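Local coordinates for protein TRWC (PDB 2CDM) that is the N-terminal relaxase domain of a conjugative DNA-transfer protein, which probably recognises a plasmid DNA hairpin and cleaves one strand near it, at residues G66-R71 with D174-A179; P91-L96 with Q227-F232. The protein carries 1 engineered substitution. All coordinates share one frame; numbering follows the deposited sequence.

Interaction 1. Residues G66-R71 with D174-A179. With nucleotides of chain B.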
loop_
_atom_site.group_PDB
_atom_site.type_symbol
_atom_site.label_atom_id
_atom_site.label_comp_id
_atom_site.label_asym_id
_atom_site.label_seq_id
_atom_site.Cartn_x
_atom_site.Cartn_y
_atom_site.Cartn_z
ATOM N N GLY A 66 7.874 20.728 -20.552
ATOM C CA GLY A 66 7.104 21.909 -20.933
ATOM C C GLY A 66 5.890 22.188 -20.066
ATOM O O GLY A 66 4.810 22.500 -20.583
ATOM N N HIS A 67 6.065 22.071 -18.750
ATOM C CA HIS A 67 5.023 22.417 -17.793
ATOM C C HIS A 67 5.602 23.201 -16.615
ATOM O O HIS A 67 6.714 22.931 -16.159
ATOM C CB HIS A 67 4.312 21.165 -17.283
ATOM C CG HIS A 67 3.457 20.481 -18.307
ATOM N ND1 HIS A 67 2.300 21.038 -18.811
ATOM C CD2 HIS A 67 3.569 19.263 -18.893
ATOM C CE1 HIS A 67 1.747 20.204 -19.674
ATOM N NE2 HIS A 67 2.495 19.118 -19.742
ATOM N N ARG A 68 4.829 24.182 -16.147
ATOM C CA ARG A 68 5.120 24.951 -14.930
ATOM C C ARG A 68 5.203 24.021 -13.711
ATOM O O ARG A 68 4.505 23.001 -13.671
ATOM C CB ARG A 68 4.004 25.990 -14.719
ATOM C CG ARG A 68 3.914 27.043 -15.836
ATOM C CD ARG A 68 2.480 27.277 -16.340
ATOM N NE ARG A 68 1.717 28.217 -15.511
ATOM C CZ ARG A 68 0.497 28.675 -15.805
ATOM N NH1 ARG A 68 -0.105 29.525 -14.977
ATOM N NH2 ARG A 68 -0.130 28.294 -16.920
ATOM N N ILE A 69 6.043 24.354 -12.730
ATOM C CA ILE A 69 6.057 23.608 -11.459
ATOM C C ILE A 69 4.645 23.603 -10.846
ATOM O O ILE A 69 3.971 24.636 -10.817
ATOM C CB ILE A 69 7.114 24.158 -10.445
ATOM C CG1 ILE A 69 7.284 23.219 -9.245
ATOM C CG2 ILE A 69 6.766 25.591 -9.969
ATOM C CD1 ILE A 69 8.473 22.275 -9.378
HETATM N N MSE A 70 4.196 22.439 -10.384
HETATM C CA MSE A 70 2.812 22.270 -9.939
HETATM C C MSE A 70 2.557 22.780 -8.513
HETATM O O MSE A 70 3.488 22.943 -7.728
HETATM C CB MSE A 70 2.391 20.803 -10.057
HETATM C CG MSE A 70 2.161 20.323 -11.485
HETATM SE SE MSE A 70 1.389 18.516 -11.588
HETATM C CE MSE A 70 -0.171 18.834 -10.485
ATOM N N ARG A 71 1.286 23.049 -8.209
ATOM C CA ARG A 71 0.798 23.241 -6.836
ATOM C C ARG A 71 1.155 24.559 -6.132
ATOM O O ARG A 71 0.954 24.678 -4.915
ATOM C CB ARG A 71 1.200 22.055 -5.941
ATOM C CG ARG A 71 0.712 20.685 -6.420
ATOM C CD ARG A 71 0.864 19.628 -5.334
ATOM N NE ARG A 71 2.254 19.346 -4.981
ATOM C CZ ARG A 71 2.988 18.394 -5.546
ATOM N NH1 ARG A 71 2.469 17.632 -6.507
ATOM N NH2 ARG A 71 4.242 18.202 -5.153
ATOM N N ASP A 174 -9.547 19.725 -19.949
ATOM C CA ASP A 174 -8.900 20.718 -20.766
ATOM C C ASP A 174 -7.415 20.396 -21.006
ATOM O O ASP A 174 -6.672 21.199 -21.577
ATOM C CB ASP A 174 -9.090 22.101 -20.146
ATOM C CG ASP A 174 -8.392 22.250 -18.797
ATOM O OD1 ASP A 174 -8.111 21.222 -18.136
ATOM O OD2 ASP A 174 -8.131 23.414 -18.395
ATOM N N GLY A 175 -6.996 19.210 -20.570
ATOM C CA GLY A 175 -5.652 18.707 -20.825
ATOM C C GLY A 175 -4.625 19.320 -19.903
ATOM O O GLY A 175 -3.432 19.284 -20.177
ATOM N N GLN A 176 -5.092 19.858 -18.789
ATOM C CA GLN A 176 -4.266 20.639 -17.889
ATOM C C GLN A 176 -3.936 19.799 -16.650
ATOM O O GLN A 176 -4.789 19.028 -16.163
ATOM C CB GLN A 176 -5.047 21.911 -17.534
ATOM C CG GLN A 176 -4.269 23.049 -16.900
ATOM C CD GLN A 176 -3.230 23.705 -17.813
ATOM O OE1 GLN A 176 -3.303 23.620 -19.052
ATOM N NE2 GLN A 176 -2.248 24.366 -17.189
ATOM N N TRP A 177 -2.702 19.919 -16.160
ATOM C CA TRP A 177 -2.245 19.115 -15.017
ATOM C C TRP A 177 -2.503 19.820 -13.701
ATOM O O TRP A 177 -1.915 20.871 -13.423
ATOM C CB TRP A 177 -0.757 18.786 -15.124
ATOM C CG TRP A 177 -0.454 17.720 -16.128
ATOM C CD1 TRP A 177 -0.006 17.903 -17.398
ATOM C CD2 TRP A 177 -0.585 16.302 -15.947
ATOM N NE1 TRP A 177 0.156 16.695 -18.021
ATOM C CE2 TRP A 177 -0.193 15.694 -17.154
ATOM C CE3 TRP A 177 -0.990 15.488 -14.880
ATOM C CZ2 TRP A 177 -0.191 14.310 -17.330
ATOM C CZ3 TRP A 177 -0.993 14.113 -15.055
ATOM C CH2 TRP A 177 -0.596 13.539 -16.277
ATOM N N ARG A 178 -3.369 19.231 -12.886
ATOM C CA ARG A 178 -3.737 19.814 -11.609
ATOM C C ARG A 178 -3.592 18.802 -10.497
ATOM O O ARG A 178 -3.514 17.607 -10.756
ATOM C CB ARG A 178 -5.179 20.320 -11.660
ATOM C CG ARG A 178 -5.388 21.522 -12.566
ATOM C CD ARG A 178 -4.636 22.763 -12.052
ATOM N NE ARG A 178 -4.893 23.905 -12.923
ATOM C CZ ARG A 178 -4.127 24.240 -13.957
ATOM N NH1 ARG A 178 -4.448 25.283 -14.707
ATOM N NH2 ARG A 178 -3.049 23.521 -14.253
ATOM N N ALA A 179 -3.565 19.284 -9.256
ATOM C CA ALA A 179 -3.513 18.416 -8.083
ATOM C C ALA A 179 -4.719 17.474 -8.038
ATOM O O ALA A 179 -5.807 17.820 -8.489
ATOM C CB ALA A 179 -3.438 19.238 -6.815
ATOM P P DT B 14 -4.508 22.912 -8.146
ATOM O OP1 DT B 14 -3.284 22.305 -8.715
ATOM O OP2 DT B 14 -5.840 22.357 -8.483
ATOM O "O5'" DT B 14 -4.370 22.908 -6.576
ATOM C "C5'" DT B 14 -3.115 23.205 -6.020
ATOM C "C4'" DT B 14 -3.311 23.558 -4.558
ATOM O "O4'" DT B 14 -4.166 24.722 -4.480
ATOM C "C3'" DT B 14 -4.044 22.530 -3.698
ATOM O "O3'" DT B 14 -3.111 21.542 -3.303
ATOM C "C2'" DT B 14 -4.466 23.399 -2.527
ATOM C "C1'" DT B 14 -4.684 24.760 -3.178
ATOM N N1 DT B 14 -6.108 25.159 -3.262
ATOM C C2 DT B 14 -6.618 25.879 -2.206
ATOM O O2 DT B 14 -5.960 26.181 -1.221
ATOM N N3 DT B 14 -7.935 26.214 -2.356
ATOM C C4 DT B 14 -8.760 25.916 -3.429
ATOM O O4 DT B 14 -9.938 26.264 -3.456
ATOM C C5 DT B 14 -8.155 25.158 -4.501
ATOM C C7 DT B 14 -8.968 24.761 -5.702
ATOM C C6 DT B 14 -6.866 24.828 -4.365
ATOM P P DG B 13 -8.011 26.459 -12.202
ATOM O OP1 DG B 13 -7.199 25.498 -12.993
ATOM O OP2 DG B 13 -9.387 26.091 -11.814
ATOM O "O5'" DG B 13 -7.180 26.847 -10.892
ATOM C "C5'" DG B 13 -5.773 26.990 -10.977
ATOM C "C4'" DG B 13 -5.095 26.481 -9.716
ATOM O "O4'" DG B 13 -5.388 27.405 -8.644
ATOM C "C3'" DG B 13 -5.524 25.107 -9.190
ATOM O "O3'" DG B 13 -4.430 24.462 -8.540
ATOM C "C2'" DG B 13 -6.618 25.441 -8.178
ATOM C "C1'" DG B 13 -6.040 26.720 -7.586
ATOM N N9 DG B 13 -7.034 27.625 -7.034
ATOM C C8 DG B 13 -8.216 28.002 -7.618
ATOM N N7 DG B 13 -8.893 28.832 -6.883
ATOM C C5 DG B 13 -8.107 29.022 -5.745
ATOM C C6 DG B 13 -8.319 29.822 -4.588
ATOM O O6 DG B 13 -9.298 30.547 -4.334
ATOM N N1 DG B 13 -7.267 29.724 -3.670
ATOM C C2 DG B 13 -6.154 28.947 -3.860
ATOM N N2 DG B 13 -5.223 28.959 -2.900
ATOM N N3 DG B 13 -5.954 28.201 -4.934
ATOM C C4 DG B 13 -6.961 28.280 -5.830
#

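Interaction 2. Residues P91-L96 with Q227-F232. With nucleotides of chain B.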
loop_
_atom_site.group_PDB
_atom_site.type_symbol
_atom_site.label_atom_id
_atom_site.label_comp_id
_atom_site.label_asym_id
_atom_site.label_seq_id
_atom_site.Cartn_x
_atom_site.Cartn_y
_atom_site.Cartn_z
ATOM N N PRO A 91 -2.605 -11.384 3.348
ATOM C CA PRO A 91 -2.741 -12.177 4.588
ATOM C C PRO A 91 -1.445 -12.897 4.962
ATOM O O PRO A 91 -0.612 -13.176 4.100
ATOM C CB PRO A 91 -3.811 -13.215 4.250
ATOM C CG PRO A 91 -4.187 -13.001 2.826
ATOM C CD PRO A 91 -3.637 -11.715 2.349
ATOM N N LYS A 92 -1.273 -13.197 6.241
ATOM C CA LYS A 92 0.011 -13.703 6.703
ATOM C C LYS A 92 0.385 -15.034 6.056
ATOM O O LYS A 92 1.545 -15.242 5.683
ATOM C CB LYS A 92 0.063 -13.781 8.230
ATOM C CG LYS A 92 1.453 -14.073 8.791
ATOM C CD LYS A 92 2.490 -13.022 8.397
ATOM C CE LYS A 92 2.488 -11.844 9.355
ATOM N NZ LYS A 92 3.605 -10.927 9.064
ATOM N N SER A 93 -0.586 -15.923 5.900
ATOM C CA SER A 93 -0.319 -17.207 5.285
ATOM C C SER A 93 0.179 -17.044 3.847
ATOM O O SER A 93 1.031 -17.829 3.386
ATOM C CB SER A 93 -1.565 -18.070 5.300
ATOM O OG SER A 93 -2.574 -17.445 4.545
ATOM N N VAL A 94 -0.348 -16.034 3.149
ATOM C CA VAL A 94 0.108 -15.709 1.798
ATOM C C VAL A 94 1.558 -15.225 1.856
ATOM O O VAL A 94 2.403 -15.661 1.074
ATOM C CB VAL A 94 -0.822 -14.673 1.116
ATOM C CG1 VAL A 94 -0.258 -14.204 -0.188
ATOM C CG2 VAL A 94 -2.194 -15.277 0.876
ATOM N N SER A 95 1.859 -14.360 2.816
ATOM C CA SER A 95 3.230 -13.902 3.015
ATOM C C SER A 95 4.170 -15.065 3.292
ATOM O O SER A 95 5.282 -15.112 2.767
ATOM C CB SER A 95 3.309 -12.882 4.147
ATOM O OG SER A 95 2.837 -11.612 3.713
ATOM N N LEU A 96 3.712 -16.010 4.096
ATOM C CA LEU A 96 4.510 -17.170 4.404
ATOM C C LEU A 96 4.825 -17.987 3.153
ATOM O O LEU A 96 6.009 -18.241 2.840
ATOM C CB LEU A 96 3.799 -18.021 5.453
ATOM C CG LEU A 96 4.061 -17.788 6.947
ATOM C CD1 LEU A 96 4.886 -16.546 7.263
ATOM C CD2 LEU A 96 2.747 -17.766 7.691
ATOM N N GLN A 227 -2.428 -20.716 14.747
ATOM C CA GLN A 227 -1.260 -20.750 15.650
ATOM C C GLN A 227 0.024 -20.465 14.874
ATOM O O GLN A 227 0.873 -19.669 15.299
ATOM C CB GLN A 227 -1.143 -22.094 16.368
ATOM C CG GLN A 227 -2.096 -22.270 17.560
ATOM C CD GLN A 227 -1.852 -21.264 18.676
ATOM O OE1 GLN A 227 -2.672 -20.378 18.915
ATOM N NE2 GLN A 227 -0.720 -21.394 19.359
ATOM N N GLN A 228 0.135 -21.114 13.723
ATOM C CA GLN A 228 1.208 -20.893 12.776
ATOM C C GLN A 228 1.264 -19.438 12.251
ATOM O O GLN A 228 2.352 -18.895 12.090
ATOM C CB GLN A 228 1.068 -21.918 11.658
ATOM C CG GLN A 228 1.037 -23.341 12.209
ATOM C CD GLN A 228 0.782 -24.396 11.166
ATOM O OE1 GLN A 228 -0.090 -24.239 10.313
ATOM N NE2 GLN A 228 1.537 -25.495 11.231
ATOM N N ILE A 229 0.098 -18.813 12.024
ATOM C CA ILE A 229 0.004 -17.401 11.667
ATOM C C ILE A 229 0.546 -16.539 12.800
ATOM O O ILE A 229 1.303 -15.585 12.578
ATOM C CB ILE A 229 -1.467 -16.957 11.419
ATOM C CG1 ILE A 229 -2.188 -17.824 10.361
ATOM C CG2 ILE A 229 -1.564 -15.454 11.133
ATOM C CD1 ILE A 229 -1.900 -17.511 8.957
ATOM N N GLU A 230 0.130 -16.866 14.022
ATOM C CA GLU A 230 0.489 -16.083 15.211
ATOM C C GLU A 230 1.996 -16.081 15.469
ATOM O O GLU A 230 2.567 -15.055 15.822
ATOM C CB GLU A 230 -0.289 -16.579 16.430
ATOM C CG GLU A 230 -1.780 -16.159 16.402
ATOM C CD GLU A 230 -2.646 -16.896 17.413
ATOM O OE1 GLU A 230 -2.775 -18.141 17.326
ATOM O OE2 GLU A 230 -3.211 -16.215 18.288
ATOM N N GLY A 231 2.646 -17.218 15.255
ATOM C CA GLY A 231 4.093 -17.275 15.358
ATOM C C GLY A 231 4.829 -16.249 14.513
ATOM O O GLY A 231 5.969 -15.923 14.789
ATOM N N PHE A 232 4.180 -15.721 13.488
ATOM C CA PHE A 232 4.854 -14.838 12.538
ATOM C C PHE A 232 4.245 -13.458 12.514
ATOM O O PHE A 232 4.420 -12.735 11.541
ATOM C CB PHE A 232 4.770 -15.421 11.134
ATOM C CG PHE A 232 5.857 -16.378 10.804
ATOM C CD1 PHE A 232 5.587 -17.732 10.688
ATOM C CD2 PHE A 232 7.148 -15.924 10.562
ATOM C CE1 PHE A 232 6.585 -18.622 10.341
ATOM C CE2 PHE A 232 8.162 -16.810 10.221
ATOM C CZ PHE A 232 7.881 -18.159 10.104
ATOM P P DT B 23 -4.785 -11.147 11.260
ATOM O OP1 DT B 23 -4.772 -12.386 10.447
ATOM O OP2 DT B 23 -5.273 -11.195 12.661
ATOM O "O5'" DT B 23 -3.330 -10.467 11.242
ATOM C "C5'" DT B 23 -2.133 -11.259 11.368
ATOM C "C4'" DT B 23 -0.952 -10.675 10.593
ATOM O "O4'" DT B 23 -1.174 -10.694 9.153
ATOM C "C3'" DT B 23 -0.526 -9.238 10.874
ATOM O "O3'" DT B 23 0.840 -9.157 10.557
ATOM C "C2'" DT B 23 -1.282 -8.417 9.852
ATOM C "C1'" DT B 23 -1.189 -9.360 8.659
ATOM N N1 DT B 23 -2.289 -9.206 7.635
ATOM C C2 DT B 23 -2.029 -8.381 6.580
ATOM O O2 DT B 23 -0.997 -7.768 6.424
ATOM N N3 DT B 23 -3.034 -8.295 5.672
ATOM C C4 DT B 23 -4.249 -8.915 5.685
ATOM O O4 DT B 23 -5.039 -8.711 4.781
ATOM C C5 DT B 23 -4.494 -9.777 6.820
ATOM C C7 DT B 23 -5.810 -10.516 6.933
ATOM C C6 DT B 23 -3.502 -9.882 7.735
ATOM P P DC B 24 1.898 -8.359 11.441
ATOM O OP1 DC B 24 3.165 -8.731 10.788
ATOM O OP2 DC B 24 1.650 -8.565 12.890
ATOM O "O5'" DC B 24 1.554 -6.844 11.130
ATOM C "C5'" DC B 24 1.832 -6.298 9.857
ATOM C "C4'" DC B 24 1.522 -4.817 9.871
ATOM O "O4'" DC B 24 0.132 -4.693 10.216
ATOM C "C3'" DC B 24 2.302 -4.010 10.894
ATOM O "O3'" DC B 24 2.853 -2.869 10.287
ATOM C "C2'" DC B 24 1.280 -3.637 11.952
ATOM C "C1'" DC B 24 -0.031 -3.702 11.184
ATOM N N1 DC B 24 -1.182 -4.144 11.997
ATOM C C2 DC B 24 -2.042 -3.173 12.524
ATOM O O2 DC B 24 -1.775 -1.988 12.269
ATOM N N3 DC B 24 -3.111 -3.551 13.276
ATOM C C4 DC B 24 -3.312 -4.852 13.490
ATOM N N4 DC B 24 -4.363 -5.221 14.230
ATOM C C5 DC B 24 -2.449 -5.867 12.964
ATOM C C6 DC B 24 -1.401 -5.477 12.226
#

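Interaction 1. Residues G66-R71 with D174-A179
His67 and Trp177 meet where a loop of the TrwC relaxase domain, between helix 52-59 and strand 81-89, lies against the short strand 177-178. That strand pairs antiparallel with strand 158-171 of the central sheet.

The aromatic contact is an edge-to-face pair. Trp177 presents CD1, on its five-membered ring, to one face of the His67 imidazole; the ring centroids are 4.8 Å apart and the planes stand at 76°. Trp177 CD1 sits off-centre over that face, 3.6 Å from His67 NE2.

Apolar packing continues along the loop with Met70, a selenomethionine. Its SE lies 4.1 Å from Trp177 CB, and a bend at the last torsion (chi3 55°) turns the terminal CE toward the backbone where Arg178 leads into Ala179. Met169 of strand 158-171 also packs on Met70, which is buried. Arg71 adds an aliphatic touch, CG to Ala179 CB, while its guanidinium turns elsewhere and donates to the carbonyl oxygen of Leu59.

Two residues of segment 174-179, Arg178 and Ala179, bind the DNA backbone. Ala179 N donates to OP1 of DT14 of chain B at 3.1 Å, nearly straight at 170°. One nucleotide earlier, the Arg178 guanidinium meets OP1 of DG13 of chain B at its edge, through NE at 2.8 Å and, weakly, NH1. The same guanidinium is also tied back to its own chain, which would restrict its rotation: NH2 donates to Trp177 O at 3.0 Å, approaching from above the carbonyl plane.

Interaction 2. Residues P91-L96 with Q227-F232
Leu96 and Phe232 meet in a CH-pi contact. Leu96 CD1 lies over one face of the phenyl ring, 3.8 Å from its centroid and 19° off the ring normal, displaced toward the CG-CD1 edge, with Leu96 CD1 3.7 Å from Phe232 CG.

Lys92 and Ile229 run past each other in opposite senses. The beta carbon of Lys92 rests on the CG2 branch of Ile229 (CB to CG2 3.7 Å), whereas the other branch of the isoleucine reaches Ser93, its CD1 lying 3.7 Å from Ser93 CB. Its two methyl groups thus meet two successive residues of helix 92-102.

With CG anti to the backbone N (chi1 -170°) and bends at the next two torsions, the Lys92 chain curls past the Phe232 backbone toward the DNA. There NZ donates to OP1 of DC24 of chain B at 2.8 Å, and Pro158 O and Gln159 OE1 accept from it as well, so protein and phosphate together fix the ammonium. Lys92 CB also packs on the sugar of DT23 of chain B, 3.5 Å from O4', and the base of that nucleotide lies against Pro91.

The buried contact joins the start of helix 92-102 to helix 226-230 and the residues that follow it. Pro158, opening strand 158-171, packs on both Leu96 and Phe232, while Asp220 of strand 218-221 touches Ile229 and is hydrogen-bonded to Ser93 OG.

In the fold
Both interactions belong to the one relaxase domain but sit on opposite sides of its centre, 45 Å apart between centres and about 31 Å between nearest atoms. The bound DNA strand links them: interaction 1 holds phosphates of DG13 and DT14 of chain B, interaction 2 holds that of DC24, ten nucleotides beyond DT14. Strand 158-171 also runs between them, pairing with strand 177-178 near one end and meeting interaction 2 at the other. Interaction 2 is the one near the histidines that bind zinc or copper in other structures of this protein, no metal being modelled here: the Lys92 side chain is about 8 Å from that of His161 and about 12 Å from that of His150, consistent with a place beside the cleavage centre.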